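Long-range contacts in pyruvate kinase 1 (Trypanosoma brucei brucei, PDB 4KCT), which catalyses the transfer of phosphate from phosphoenolpyruvate to ADP, giving pyruvate and ATP, and has an intrinsic oxaloacetate decarboxylase activity: residues 90-95 with 123-128; 143-148 with 170-175. One frame throughout, in Å; residues are numbered along the deposited sequence.

How the contacts relate
Both contacts lie in the small beta domain of pyruvate kinase, the B domain inserted after the third strand of the (beta/alpha)8 barrel. Their centres are about 10 Å apart, and along the chain contact 1 closes before contact 2 opens. They meet directly: Phe95 N lies 2.8 Å from Asp174 OD1, and Gly93 O lies 2.9 Å from Arg175 N, both probable hydrogen bonds. One mixed sheet runs through both, by strands 90-91 and 124-126 in contact 1 and strand 141-144 in contact 2. Neither touches the pyruvate site: the Asp145 side chain is about 14 Å from the bound magnesium ion, and that of Arg91 about 13 Å from the potassium ion.

Contact 1. Residues 90-95 with 123-128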
loop_
_atom_site.group_PDB
_atom_site.type_symbol
_atom_site.label_atom_id
_atom_site.label_comp_id
_atom_site.label_asym_id
_atom_site.label_seq_id
_atom_site.Cartn_x
_atom_site.Cartn_y
_atom_site.Cartn_z
ATOM N N ILE A 90 40.966 -24.299 -9.888
ATOM C CA ILE A 90 41.464 -24.850 -11.125
ATOM C C ILE A 90 42.606 -23.965 -11.563
ATOM O O ILE A 90 42.497 -22.732 -11.538
ATOM C CB ILE A 90 40.380 -24.840 -12.218
ATOM C CG1 ILE A 90 39.142 -25.604 -11.748
ATOM C CG2 ILE A 90 40.944 -25.374 -13.537
ATOM C CD1 ILE A 90 37.940 -25.422 -12.663
ATOM N N ARG A 91 43.717 -24.586 -11.927
ATOM C CA ARG A 91 44.868 -23.846 -12.386
ATOM C C ARG A 91 45.418 -24.406 -13.681
ATOM O O ARG A 91 45.149 -25.578 -14.036
ATOM C CB ARG A 91 45.946 -23.812 -11.287
ATOM C CG ARG A 91 45.578 -22.903 -10.106
ATOM C CD ARG A 91 46.648 -22.902 -9.018
ATOM N NE ARG A 91 47.061 -24.268 -8.683
ATOM C CZ ARG A 91 48.207 -24.594 -8.075
ATOM N NH1 ARG A 91 48.502 -25.873 -7.864
ATOM N NH2 ARG A 91 49.051 -23.651 -7.665
ATOM N N THR A 92 46.174 -23.574 -14.409
ATOM C CA THR A 92 46.984 -24.045 -15.528
ATOM C C THR A 92 48.083 -24.951 -14.999
ATOM O O THR A 92 48.393 -24.927 -13.799
ATOM C CB THR A 92 47.643 -22.866 -16.301
ATOM O OG1 THR A 92 48.695 -22.297 -15.509
ATOM C CG2 THR A 92 46.614 -21.766 -16.627
ATOM N N GLY A 93 48.759 -25.643 -15.912
ATOM C CA GLY A 93 50.073 -26.209 -15.632
ATOM C C GLY A 93 51.189 -25.171 -15.643
ATOM O O GLY A 93 50.941 -23.966 -15.475
ATOM N N LEU A 94 52.426 -25.653 -15.706
ATOM C CA LEU A 94 53.589 -24.779 -15.890
ATOM C C LEU A 94 53.826 -24.518 -17.368
ATOM O O LEU A 94 53.249 -25.194 -18.241
ATOM C CB LEU A 94 54.857 -25.413 -15.268
ATOM C CG LEU A 94 54.677 -26.246 -13.993
ATOM C CD1 LEU A 94 55.965 -26.978 -13.606
ATOM C CD2 LEU A 94 54.199 -25.368 -12.853
ATOM N N PHE A 95 54.729 -23.580 -17.641
ATOM C CA PHE A 95 55.091 -23.196 -18.981
ATOM C C PHE A 95 56.600 -23.348 -19.144
ATOM O O PHE A 95 57.349 -23.133 -18.196
ATOM C CB PHE A 95 54.689 -21.740 -19.220
ATOM C CG PHE A 95 53.195 -21.527 -19.222
ATOM C CD1 PHE A 95 52.452 -21.758 -20.376
ATOM C CD2 PHE A 95 52.526 -21.231 -18.047
ATOM C CE1 PHE A 95 51.073 -21.662 -20.367
ATOM C CE2 PHE A 95 51.135 -21.154 -18.018
ATOM C CZ PHE A 95 50.409 -21.366 -19.184
ATOM N N GLU A 123 51.411 -22.797 -27.963
ATOM C CA GLU A 123 50.594 -23.691 -28.808
ATOM C C GLU A 123 49.599 -24.499 -27.983
ATOM O O GLU A 123 48.568 -24.941 -28.496
ATOM C CB GLU A 123 51.488 -24.676 -29.582
ATOM C CG GLU A 123 51.983 -24.170 -30.936
ATOM C CD GLU A 123 53.013 -23.055 -30.805
ATOM O OE1 GLU A 123 52.818 -21.993 -31.430
ATOM O OE2 GLU A 123 54.009 -23.229 -30.059
ATOM N N LYS A 124 50.023 -24.891 -26.788
ATOM C CA LYS A 124 49.270 -25.857 -26.010
ATOM C C LYS A 124 49.676 -25.828 -24.556
ATOM O O LYS A 124 50.863 -25.775 -24.232
ATOM C CB LYS A 124 49.471 -27.252 -26.576
ATOM C CG LYS A 124 48.750 -28.337 -25.817
ATOM C CD LYS A 124 48.966 -29.651 -26.544
ATOM C CE LYS A 124 47.746 -30.528 -26.497
ATOM N NZ LYS A 124 47.848 -31.597 -27.526
ATOM N N PHE A 125 48.692 -25.766 -23.669
ATOM C CA PHE A 125 48.991 -25.848 -22.249
ATOM C C PHE A 125 47.889 -26.546 -21.464
ATOM O O PHE A 125 46.786 -26.790 -21.980
ATOM C CB PHE A 125 49.319 -24.455 -21.658
ATOM C CG PHE A 125 48.137 -23.520 -21.583
ATOM C CD1 PHE A 125 47.242 -23.588 -20.522
ATOM C CD2 PHE A 125 47.958 -22.524 -22.547
ATOM C CE1 PHE A 125 46.182 -22.678 -20.414
ATOM C CE2 PHE A 125 46.921 -21.603 -22.446
ATOM C CZ PHE A 125 46.007 -21.694 -21.392
ATOM N N TYR A 126 48.211 -26.900 -20.232
ATOM C CA TYR A 126 47.431 -27.841 -19.466
ATOM C C TYR A 126 46.510 -27.056 -18.497
ATOM O O TYR A 126 46.914 -26.023 -17.941
ATOM C CB TYR A 126 48.388 -28.729 -18.672
ATOM C CG TYR A 126 47.736 -29.582 -17.616
ATOM C CD1 TYR A 126 47.057 -30.745 -17.965
ATOM C CD2 TYR A 126 47.933 -29.312 -16.251
ATOM C CE1 TYR A 126 46.500 -31.563 -16.997
ATOM C CE2 TYR A 126 47.447 -30.173 -15.274
ATOM C CZ TYR A 126 46.707 -31.278 -15.656
ATOM O OH TYR A 126 46.211 -32.127 -14.711
ATOM N N ILE A 127 45.304 -27.577 -18.277
ATOM C CA ILE A 127 44.427 -27.087 -17.196
ATOM C C ILE A 127 43.996 -28.292 -16.357
ATOM O O ILE A 127 43.693 -29.351 -16.913
ATOM C CB ILE A 127 43.199 -26.352 -17.793
ATOM C CG1 ILE A 127 43.628 -25.001 -18.366
ATOM C CG2 ILE A 127 42.109 -26.147 -16.744
ATOM C CD1 ILE A 127 42.517 -24.286 -19.137
ATOM N N ASP A 128 44.119 -28.184 -15.030
ATOM C CA ASP A 128 44.060 -29.362 -14.151
ATOM C C ASP A 128 42.633 -29.730 -13.717
ATOM O O ASP A 128 42.440 -30.256 -12.637
ATOM C CB ASP A 128 44.964 -29.180 -12.918
ATOM C CG ASP A 128 44.459 -28.063 -11.959
ATOM O OD1 ASP A 128 43.324 -27.567 -12.122
ATOM O OD2 ASP A 128 45.192 -27.706 -11.031
HETATM O O HOH W 1 44.473 -26.487 -8.968
HETATM O O HOH W 2 48.236 -26.992 -11.888
HETATM O O HOH W 3 50.983 -26.663 -19.064
#
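Three backbone-donated hydrogen bonds tie Arg91 and Gly93 to Tyr126 and Asp128, around a single beta bridge between Thr92 and Ile127. Gly93 N reaches Tyr126 O at 2.8 Å, and Asp128 N reaches Arg91 O at 3.0 Å. The third bond uses a side chain: Arg91 N approaches Asp128 OD1 at 3.0 Å, from above the carboxylate plane. With CG between its own backbone N and carbonyl carbon (chi1 67°), Asp128 folds its carboxylate back to this amide. Two waters extend the polar network, one linking Asp128 OD2 to Thr92 O, the other donating to OD2 and weakly accepting from Arg91 NE.

Apolar contacts flank these bonds. Ile90 CG2 presses on Ile127 CG2 at 3.5 Å, a tight methyl contact. Phe95 sets its CE1 3.5 Å from Phe125 CB and its CZ over one face of the Phe125 ring; the ring planes are 59° apart.

Just past the ends of strands 90-91 and 124-126, the outermost of the mixed sheet, the single bridge brings its two edges together, consistent with the closed beta barrel of the B domain. Ile90, Thr92 and Ile127 pack on Ile178 of strand 177-179, while Phe125 rests on Val108 and Val110 of strand 107-111.

Contact 2. Residues 143-148 with 170-175; sequences YVDDGV and HRLTDR
A type I' beta turn from Asp145 to Val148 carries the beta hairpin of strands 141-144 and 149-158 in the B domain, and its side chains meet strand 170-173, which pairs with strand 99-102. The turn is closed by Val148 N bonding to Asp145 O; at its second corner Gly147 has a positive phi, which favours glycine. No backbone bridge joins the two segments, so side chains and a water make the contact.

His170 is held from two directions. Val148 CG1 lies over one face of the imidazole, 3.3 Å from CE1, a close approach. At the ring edge, NE2 donates a nearly straight hydrogen bond to Asp145 OD2 (N-H...O 164°), which it meets on the anti side of the carboxylate. The acceptor lies in the imidazole plane, while the carboxylate itself is turned 57° from the ring. Together the bond and the methyl restrict rotation of the imidazole, and the carboxylate would probably favour a proton on NE2.

Deeper in the contact, Val144 CG1 packs on Leu172 CD2 at 3.7 Å, the two side chains crossing at about a right angle. Val144 swings CG1 anti to the backbone N (chi1 -165°), toward the leucine methyls. Met149 of strand 149-158 touches Val144, His170 and Leu172 alike. The outer side of the turn faces another subunit, where Arg308 of that subunit hydrogen-bonds to Asp146 O and packs on Val148.

One water links the segments, donating to Asp145 OD2 at 2.7 Å and to Arg171 O at 2.9 Å, and accepting from Thr173 N.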
loop_
_atom_site.group_PDB
_atom_site.type_symbol
_atom_site.label_atom_id
_atom_site.label_comp_id
_atom_site.label_asym_id
_atom_site.label_seq_id
_atom_site.Cartn_x
_atom_site.Cartn_y
_atom_site.Cartn_z
ATOM N N TYR A 143 38.487 -18.127 -18.574
ATOM C CA TYR A 143 39.196 -16.980 -18.056
ATOM C C TYR A 143 40.473 -17.468 -17.405
ATOM O O TYR A 143 40.456 -18.448 -16.647
ATOM C CB TYR A 143 38.338 -16.260 -17.004
ATOM C CG TYR A 143 37.119 -15.539 -17.573
ATOM C CD1 TYR A 143 36.151 -14.979 -16.720
ATOM C CD2 TYR A 143 36.952 -15.374 -18.956
ATOM C CE1 TYR A 143 35.026 -14.324 -17.232
ATOM C CE2 TYR A 143 35.804 -14.767 -19.475
ATOM C CZ TYR A 143 34.871 -14.200 -18.609
ATOM O OH TYR A 143 33.749 -13.566 -19.125
ATOM N N VAL A 144 41.549 -16.718 -17.582
ATOM C CA VAL A 144 42.819 -17.100 -17.008
ATOM C C VAL A 144 43.398 -15.940 -16.199
ATOM O O VAL A 144 43.260 -14.779 -16.584
ATOM C CB VAL A 144 43.809 -17.548 -18.107
ATOM C CG1 VAL A 144 44.982 -18.295 -17.499
ATOM C CG2 VAL A 144 43.089 -18.414 -19.152
ATOM N N ASP A 145 43.961 -16.263 -15.033
ATOM C CA ASP A 145 44.675 -15.307 -14.223
ATOM C C ASP A 145 43.719 -14.282 -13.628
ATOM O O ASP A 145 43.721 -13.109 -14.012
ATOM C CB ASP A 145 45.781 -14.625 -15.029
ATOM C CG ASP A 145 46.928 -14.179 -14.163
ATOM O OD1 ASP A 145 46.852 -14.367 -12.929
ATOM O OD2 ASP A 145 47.913 -13.661 -14.708
ATOM N N ASP A 146 42.758 -14.794 -12.871
ATOM C CA ASP A 146 41.732 -13.971 -12.250
ATOM C C ASP A 146 41.024 -13.081 -13.253
ATOM O O ASP A 146 40.750 -11.921 -12.963
ATOM C CB ASP A 146 42.328 -13.129 -11.123
ATOM C CG ASP A 146 42.258 -13.825 -9.785
ATOM O OD1 ASP A 146 41.669 -13.252 -8.849
ATOM O OD2 ASP A 146 42.753 -14.968 -9.677
ATOM N N GLY A 147 40.721 -13.638 -14.425
ATOM C CA GLY A 147 39.865 -12.978 -15.399
ATOM C C GLY A 147 40.608 -12.072 -16.361
ATOM O O GLY A 147 40.007 -11.518 -17.274
ATOM N N VAL A 148 41.920 -11.924 -16.167
ATOM C CA VAL A 148 42.696 -10.926 -16.922
ATOM C C VAL A 148 42.872 -11.289 -18.394
ATOM O O VAL A 148 42.856 -10.423 -19.255
ATOM C CB VAL A 148 44.080 -10.641 -16.283
ATOM C CG1 VAL A 148 44.922 -9.782 -17.220
ATOM C CG2 VAL A 148 43.911 -9.939 -14.936
ATOM N N HIS A 170 48.393 -10.923 -23.004
ATOM C CA HIS A 170 48.713 -11.315 -21.639
ATOM C C HIS A 170 49.932 -12.195 -21.582
ATOM O O HIS A 170 50.216 -12.940 -22.520
ATOM C CB HIS A 170 47.530 -12.018 -20.986
ATOM C CG HIS A 170 47.590 -12.027 -19.479
ATOM N ND1 HIS A 170 47.809 -10.908 -18.756
ATOM C CD2 HIS A 170 47.560 -13.080 -18.568
ATOM C CE1 HIS A 170 47.888 -11.228 -17.452
ATOM N NE2 HIS A 170 47.681 -12.545 -17.333
ATOM N N ARG A 171 50.639 -12.138 -20.456
ATOM C CA ARG A 171 51.791 -13.008 -20.195
ATOM C C ARG A 171 51.417 -13.959 -19.072
ATOM O O ARG A 171 51.059 -13.517 -17.977
ATOM C CB ARG A 171 53.008 -12.169 -19.747
ATOM C CG ARG A 171 54.284 -12.992 -19.584
ATOM C CD ARG A 171 55.489 -12.125 -19.211
ATOM N NE ARG A 171 55.407 -11.673 -17.827
ATOM C CZ ARG A 171 56.067 -12.225 -16.812
ATOM N NH1 ARG A 171 56.949 -13.192 -17.028
ATOM N NH2 ARG A 171 55.892 -11.764 -15.589
ATOM N N LEU A 172 51.418 -15.253 -19.352
ATOM C CA LEU A 172 51.132 -16.231 -18.313
ATOM C C LEU A 172 52.431 -16.696 -17.668
ATOM O O LEU A 172 53.389 -16.989 -18.361
ATOM C CB LEU A 172 50.376 -17.437 -18.898
ATOM C CG LEU A 172 48.916 -17.201 -19.263
ATOM C CD1 LEU A 172 48.268 -18.523 -19.679
ATOM C CD2 LEU A 172 48.175 -16.577 -18.085
ATOM N N THR A 173 52.430 -16.818 -16.347
ATOM C CA THR A 173 53.462 -17.581 -15.637
ATOM C C THR A 173 52.875 -18.918 -15.116
ATOM O O THR A 173 51.711 -19.246 -15.390
ATOM C CB THR A 173 54.047 -16.766 -14.465
ATOM O OG1 THR A 173 52.980 -16.344 -13.611
ATOM C CG2 THR A 173 54.790 -15.509 -14.989
ATOM N N ASP A 174 53.676 -19.676 -14.365
ATOM C CA ASP A 174 53.287 -21.030 -13.957
ATOM C C ASP A 174 52.001 -21.032 -13.098
ATOM O O ASP A 174 51.854 -20.224 -12.181
ATOM C CB ASP A 174 54.428 -21.701 -13.184
ATOM C CG ASP A 174 55.572 -22.187 -14.099
ATOM O OD1 ASP A 174 55.448 -22.088 -15.347
ATOM O OD2 ASP A 174 56.585 -22.701 -13.549
ATOM N N ARG A 175 51.123 -22.000 -13.351
ATOM C CA ARG A 175 49.976 -22.294 -12.457
ATOM C C ARG A 175 49.125 -21.063 -12.115
ATOM O O ARG A 175 48.831 -20.830 -10.945
ATOM C CB ARG A 175 50.452 -22.956 -11.153
ATOM C CG ARG A 175 51.171 -24.276 -11.349
ATOM C CD ARG A 175 50.655 -25.354 -10.408
ATOM N NE ARG A 175 51.671 -26.384 -10.193
ATOM C CZ ARG A 175 51.753 -27.533 -10.869
ATOM N NH1 ARG A 175 50.810 -27.880 -11.744
ATOM N NH2 ARG A 175 52.757 -28.363 -10.631
HETATM O O HOH W 4 50.424 -14.521 -15.322
#